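Local coordinates for protein paraflagellar rod component (Trypanosoma brucei, PDB 2Q0X) that is of unknown function but adopts the alpha/beta hydrolase fold and is probably a component of the paraflagellar rod, at residues C145-P150 with P207-E212; E202-P207 with L227-A232. All blocks are in the same frame, centred on the assembly; numbering follows the deposited sequence.

Contact 1. Residues C145-P150 with P207-E212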
loop_
_atom_site.group_PDB
_atom_site.type_symbol
_atom_site.label_atom_id
_atom_site.label_comp_id
_atom_site.label_asym_id
_atom_site.label_seq_id
_atom_site.Cartn_x
_atom_site.Cartn_y
_atom_site.Cartn_z
ATOM N N CYS A 145 -16.060 -21.595 -0.309
ATOM C CA CYS A 145 -17.357 -21.822 0.322
ATOM C C CYS A 145 -18.232 -22.743 -0.553
ATOM O O CYS A 145 -17.849 -23.125 -1.653
ATOM C CB CYS A 145 -18.048 -20.483 0.547
ATOM S SG CYS A 145 -18.444 -19.600 -0.969
ATOM N N ASP A 146 -19.412 -23.093 -0.057
ATOM C CA ASP A 146 -20.388 -23.845 -0.837
ATOM C C ASP A 146 -20.759 -23.052 -2.097
ATOM O O ASP A 146 -21.145 -21.906 -1.989
ATOM C CB ASP A 146 -21.639 -24.128 0.009
ATOM C CG ASP A 146 -22.575 -25.157 -0.625
ATOM O OD1 ASP A 146 -22.663 -25.259 -1.869
ATOM O OD2 ASP A 146 -23.240 -25.878 0.139
ATOM N N PRO A 147 -20.629 -23.663 -3.295
ATOM C CA PRO A 147 -21.011 -22.997 -4.551
ATOM C C PRO A 147 -22.462 -22.517 -4.609
ATOM O O PRO A 147 -22.766 -21.582 -5.357
ATOM C CB PRO A 147 -20.776 -24.077 -5.608
ATOM C CG PRO A 147 -19.792 -24.991 -5.013
ATOM C CD PRO A 147 -20.065 -25.006 -3.546
ATOM N N GLU A 148 -23.337 -23.150 -3.821
ATOM C CA GLU A 148 -24.740 -22.769 -3.750
ATOM C C GLU A 148 -24.994 -21.587 -2.818
ATOM O O GLU A 148 -26.138 -21.175 -2.649
ATOM C CB GLU A 148 -25.604 -23.976 -3.348
ATOM C CG GLU A 148 -25.486 -25.161 -4.316
ATOM C CD GLU A 148 -25.662 -24.760 -5.787
ATOM O OE1 GLU A 148 -26.622 -23.999 -6.082
ATOM O OE2 GLU A 148 -24.848 -25.205 -6.641
ATOM N N ASN A 149 -23.929 -21.061 -2.212
ATOM C CA ASN A 149 -23.940 -19.741 -1.589
ATOM C C ASN A 149 -24.534 -18.712 -2.567
ATOM O O ASN A 149 -24.197 -18.722 -3.736
ATOM C CB ASN A 149 -22.503 -19.377 -1.216
ATOM C CG ASN A 149 -22.397 -18.114 -0.413
ATOM O OD1 ASN A 149 -22.549 -17.003 -0.935
ATOM N ND2 ASN A 149 -22.070 -18.269 0.866
ATOM N N PRO A 150 -25.418 -17.814 -2.090
ATOM C CA PRO A 150 -26.112 -16.918 -3.035
ATOM C C PRO A 150 -25.195 -16.015 -3.889
ATOM O O PRO A 150 -25.638 -15.488 -4.911
ATOM C CB PRO A 150 -27.023 -16.079 -2.123
ATOM C CG PRO A 150 -26.410 -16.183 -0.769
ATOM C CD PRO A 150 -25.819 -17.555 -0.697
ATOM N N PRO A 207 -16.127 -24.500 -10.757
ATOM C CA PRO A 207 -16.144 -25.360 -11.951
ATOM C C PRO A 207 -15.917 -26.848 -11.694
ATOM O O PRO A 207 -16.467 -27.669 -12.413
ATOM C CB PRO A 207 -15.032 -24.774 -12.829
ATOM C CG PRO A 207 -14.197 -23.928 -11.900
ATOM C CD PRO A 207 -15.072 -23.474 -10.824
ATOM N N CYS A 208 -15.122 -27.199 -10.682
ATOM C CA CYS A 208 -14.884 -28.611 -10.379
ATOM C C CYS A 208 -16.132 -29.272 -9.805
ATOM O O CYS A 208 -16.513 -30.336 -10.240
ATOM C CB CYS A 208 -13.727 -28.801 -9.397
ATOM S SG CYS A 208 -12.087 -28.762 -10.113
ATOM N N ILE A 209 -16.754 -28.640 -8.807
ATOM C CA ILE A 209 -18.004 -29.164 -8.217
ATOM C C ILE A 209 -19.143 -29.227 -9.257
ATOM O O ILE A 209 -19.977 -30.144 -9.225
ATOM C CB ILE A 209 -18.470 -28.308 -6.997
ATOM C CG1 ILE A 209 -17.389 -28.235 -5.894
ATOM C CG2 ILE A 209 -19.805 -28.829 -6.414
ATOM C CD1 ILE A 209 -16.873 -29.580 -5.411
ATOM N N ARG A 210 -19.175 -28.257 -10.171
ATOM C CA ARG A 210 -20.208 -28.201 -11.214
ATOM C C ARG A 210 -19.819 -28.861 -12.562
ATOM O O ARG A 210 -20.539 -28.710 -13.554
ATOM C CB ARG A 210 -20.599 -26.751 -11.463
ATOM C CG ARG A 210 -21.553 -26.213 -10.434
ATOM C CD ARG A 210 -21.500 -24.712 -10.401
ATOM N NE ARG A 210 -22.527 -24.176 -9.515
ATOM C CZ ARG A 210 -22.442 -23.033 -8.839
ATOM N NH1 ARG A 210 -21.364 -22.269 -8.930
ATOM N NH2 ARG A 210 -23.457 -22.662 -8.060
ATOM N N LYS A 211 -18.684 -29.562 -12.589
ATOM C CA LYS A 211 -18.180 -30.251 -13.785
ATOM C C LYS A 211 -18.116 -29.355 -15.028
ATOM O O LYS A 211 -18.327 -29.824 -16.160
ATOM C CB LYS A 211 -18.991 -31.534 -14.045
ATOM C CG LYS A 211 -18.538 -32.752 -13.191
ATOM C CD LYS A 211 -19.514 -33.181 -12.077
ATOM C CE LYS A 211 -20.515 -34.227 -12.537
ATOM N NZ LYS A 211 -20.885 -35.235 -11.478
ATOM N N GLU A 212 -17.826 -28.074 -14.814
ATOM C CA GLU A 212 -17.679 -27.108 -15.899
ATOM C C GLU A 212 -16.242 -27.142 -16.372
ATOM O O GLU A 212 -15.454 -26.257 -16.069
ATOM C CB GLU A 212 -18.035 -25.697 -15.440
ATOM C CG GLU A 212 -19.506 -25.489 -15.153
ATOM C CD GLU A 212 -19.772 -24.352 -14.162
ATOM O OE1 GLU A 212 -18.803 -23.762 -13.610
ATOM O OE2 GLU A 212 -20.968 -24.059 -13.924
#
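The guanidinium of Arg-210 lies against the turn formed by Pro-147 and Glu-148 and touches it in three ways. CB of Pro-147 sits over the centre of one guanidinium face, 3.7 Å above its plane, with Arg-210 CZ 3.8 Å from that CB. NH2 of Arg-210 also gives a weak hydrogen bond to Pro-147 O (3.0 Å), bent to 126° at the hydrogen. The same NH2 makes a salt bridge with Glu-148 OE2 at 3.2 Å; its hydrogen bond is weak too, and the carboxylate plane stands nearly perpendicular to the guanidinium, 88° away, so the two groups do not pair side by side. Glu-148 reaches the arginine because its chain bends at chi2 (-50°), whereas Arg-210 runs extended from CG to NE. Beside this polar patch, CG of Pro-147 meets CB of Ile-209 at 4.1 Å, the two side chains crossing at about a right angle.

Behind these contacts, a type I beta turn from Asp-146 to Asn-149 sets the loop's shape, and Asp-146 OD1 accepts from Glu-148 N (3.0 Å) in an Asx turn. On the other side a Schellman motif, with Lys-211 at positive phi, ends the helix just where Arg-210 leaves it. The stronger polar hold on Arg-210 comes from just past the turn, where NH1 is hydrogen-bonded to Phe-152 O. The contact thus joins the loop between strand 135-143 and helix 154-170 to the C-terminal end of helix 200-209, with Ile-209 also packing on helix 241-254.

Contact 2. Residues E202-P207 with L227-A232; sequences EAVWNP and LLLMLA
Val-204 and Leu-229 point at each other tip to tip, while the next helix residue, Trp-205, meets Leu-231, two residues further along the strand, at a slant. In the first pair both methyls of the valine take part: Leu-229 CD1 lies 4.0 Å from Val-204 CG2 and 4.1 Å from Val-204 CG1, so the leucine methyl is set against the fork of the valine. In the second, the contact falls on the six-membered ring of the indole, where CZ3 of Trp-205 comes within 3.8 Å of CD1 of Leu-231. The tryptophan's CB does not head straight for the strand; with CG anti to the backbone N (chi1 -158°), the side chain swings its benzo end across to it. Leu-229 and Leu-231 project from the same face of strand 227-232, both directed at helix 200-209.

The far end of the indole is held separately, NE1 of Trp-205 being hydrogen-bonded to Tyr-237 OH. Val-251 of helix 241-254 touches both Val-204 and Leu-229, and Tyr-264 touches both Trp-205 and Leu-231.

Here a helix packs on the mixed central sheet of the alpha/beta hydrolase fold, next to edge strand 260-264. No hydrogen bond crosses between 202-207 and 227-232. All four touching residues are buried and meet through carbon atoms, so this part of the helix-sheet packing probably rests on dispersion and the exclusion of water.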
loop_
_atom_site.group_PDB
_atom_site.type_symbol
_atom_site.label_atom_id
_atom_site.label_comp_id
_atom_site.label_asym_id
_atom_site.label_seq_id
_atom_site.Cartn_x
_atom_site.Cartn_y
_atom_site.Cartn_z
ATOM N N GLU A 202 -13.752 -19.231 -8.092
ATOM C CA GLU A 202 -14.131 -19.196 -9.513
ATOM C C GLU A 202 -13.204 -20.060 -10.384
ATOM O O GLU A 202 -13.661 -20.728 -11.311
ATOM C CB GLU A 202 -14.124 -17.752 -10.026
ATOM C CG GLU A 202 -15.157 -16.841 -9.330
ATOM C CD GLU A 202 -14.580 -15.960 -8.242
ATOM O OE1 GLU A 202 -13.558 -16.332 -7.608
ATOM O OE2 GLU A 202 -15.175 -14.886 -8.003
ATOM N N ALA A 203 -11.911 -20.050 -10.063
ATOM C CA ALA A 203 -10.902 -20.756 -10.862
ATOM C C ALA A 203 -10.958 -22.285 -10.708
ATOM O O ALA A 203 -10.701 -23.000 -11.662
ATOM C CB ALA A 203 -9.525 -20.248 -10.526
ATOM N N VAL A 204 -11.290 -22.774 -9.505
ATOM C CA VAL A 204 -11.190 -24.207 -9.220
ATOM C C VAL A 204 -12.456 -24.810 -8.585
ATOM O O VAL A 204 -13.002 -25.779 -9.096
ATOM C CB VAL A 204 -9.957 -24.490 -8.316
ATOM C CG1 VAL A 204 -9.956 -25.919 -7.795
ATOM C CG2 VAL A 204 -8.662 -24.203 -9.065
ATOM N N TRP A 205 -12.925 -24.232 -7.495
ATOM C CA TRP A 205 -13.944 -24.869 -6.674
ATOM C C TRP A 205 -15.269 -25.001 -7.407
ATOM O O TRP A 205 -15.783 -26.116 -7.598
ATOM C CB TRP A 205 -14.143 -24.093 -5.368
ATOM C CG TRP A 205 -14.744 -24.918 -4.281
ATOM C CD1 TRP A 205 -15.989 -24.804 -3.774
ATOM C CD2 TRP A 205 -14.112 -25.998 -3.581
ATOM N NE1 TRP A 205 -16.186 -25.745 -2.791
ATOM C CE2 TRP A 205 -15.046 -26.494 -2.654
ATOM C CE3 TRP A 205 -12.843 -26.590 -3.646
ATOM C CZ2 TRP A 205 -14.757 -27.558 -1.790
ATOM C CZ3 TRP A 205 -12.546 -27.645 -2.789
ATOM C CH2 TRP A 205 -13.500 -28.117 -1.868
ATOM N N ASN A 206 -15.815 -23.858 -7.813
ATOM C CA ASN A 206 -17.068 -23.834 -8.570
ATOM C C ASN A 206 -17.066 -24.719 -9.816
ATOM O O ASN A 206 -17.905 -25.608 -9.929
ATOM C CB ASN A 206 -17.461 -22.378 -8.898
ATOM C CG ASN A 206 -17.977 -21.625 -7.680
ATOM O OD1 ASN A 206 -18.182 -22.208 -6.604
ATOM N ND2 ASN A 206 -18.216 -20.328 -7.845
ATOM N N PRO A 207 -16.127 -24.500 -10.757
ATOM C CA PRO A 207 -16.144 -25.360 -11.951
ATOM C C PRO A 207 -15.917 -26.848 -11.694
ATOM O O PRO A 207 -16.467 -27.669 -12.413
ATOM C CB PRO A 207 -15.032 -24.774 -12.829
ATOM C CG PRO A 207 -14.197 -23.928 -11.900
ATOM C CD PRO A 207 -15.072 -23.474 -10.824
ATOM N N LEU A 227 2.027 -27.383 -9.538
ATOM C CA LEU A 227 1.059 -26.537 -8.890
ATOM C C LEU A 227 0.752 -27.100 -7.496
ATOM O O LEU A 227 0.531 -28.301 -7.347
ATOM C CB LEU A 227 -0.202 -26.498 -9.746
ATOM C CG LEU A 227 -1.426 -25.812 -9.149
ATOM C CD1 LEU A 227 -1.107 -24.377 -8.924
ATOM C CD2 LEU A 227 -2.614 -26.006 -10.119
ATOM N N LEU A 228 0.828 -26.237 -6.476
ATOM C CA LEU A 228 0.287 -26.536 -5.153
ATOM C C LEU A 228 -0.931 -25.653 -4.977
ATOM O O LEU A 228 -0.836 -24.445 -5.048
ATOM C CB LEU A 228 1.323 -26.267 -4.053
ATOM C CG LEU A 228 0.895 -26.386 -2.570
ATOM C CD1 LEU A 228 0.448 -27.816 -2.223
ATOM C CD2 LEU A 228 2.030 -25.910 -1.599
ATOM N N LEU A 229 -2.081 -26.285 -4.802
ATOM C CA LEU A 229 -3.307 -25.615 -4.381
ATOM C C LEU A 229 -3.482 -25.785 -2.876
ATOM O O LEU A 229 -3.489 -26.910 -2.361
ATOM C CB LEU A 229 -4.527 -26.209 -5.112
ATOM C CG LEU A 229 -4.647 -25.883 -6.604
ATOM C CD1 LEU A 229 -5.966 -26.415 -7.094
ATOM C CD2 LEU A 229 -4.539 -24.368 -6.862
ATOM N N MET A 230 -3.613 -24.656 -2.185
ATOM C CA MET A 230 -3.791 -24.630 -0.743
ATOM C C MET A 230 -5.189 -24.140 -0.456
ATOM O O MET A 230 -5.497 -22.985 -0.659
ATOM C CB MET A 230 -2.760 -23.718 -0.090
ATOM C CG MET A 230 -1.321 -24.088 -0.419
ATOM S SD MET A 230 -0.166 -22.873 0.229
ATOM C CE MET A 230 -0.213 -23.284 1.979
ATOM N N LEU A 231 -6.032 -25.052 0.009
ATOM C CA LEU A 231 -7.442 -24.780 0.223
ATOM C C LEU A 231 -7.782 -24.731 1.725
ATOM O O LEU A 231 -7.311 -25.559 2.506
ATOM C CB LEU A 231 -8.281 -25.841 -0.490
ATOM C CG LEU A 231 -8.034 -25.931 -1.995
ATOM C CD1 LEU A 231 -8.744 -27.099 -2.624
ATOM C CD2 LEU A 231 -8.446 -24.595 -2.655
ATOM N N ALA A 232 -8.574 -23.723 2.086
ATOM C CA ALA A 232 -9.124 -23.554 3.415
ATOM C C ALA A 232 -10.609 -23.220 3.293
ATOM O O ALA A 232 -11.074 -22.833 2.232
ATOM C CB ALA A 232 -8.398 -22.434 4.142
#

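Both contacts use helix 200-209, but at different depths. Contact 2 is core: it sets the helix against strand 227-232 of the central sheet by hydrocarbon contact alone. Contact 1 is only partly buried: its centre lies about 19 Å from the centre of the chain, against about 10 Å for that of contact 2, and it adds a salt bridge and a weak side-chain-to-carbonyl hydrogen bond to a small apolar patch. The segments share Pro-207 and alternate along the chain. They also touch: Pro-147 CG lies 4.0 Å from Trp-205 CD1, so the tryptophan has the loop of contact 1 at its pyrrole end and the strand of contact 2 at its benzo end. Tyr-237 borders both, packing on Pro-147 and bonding Trp-205.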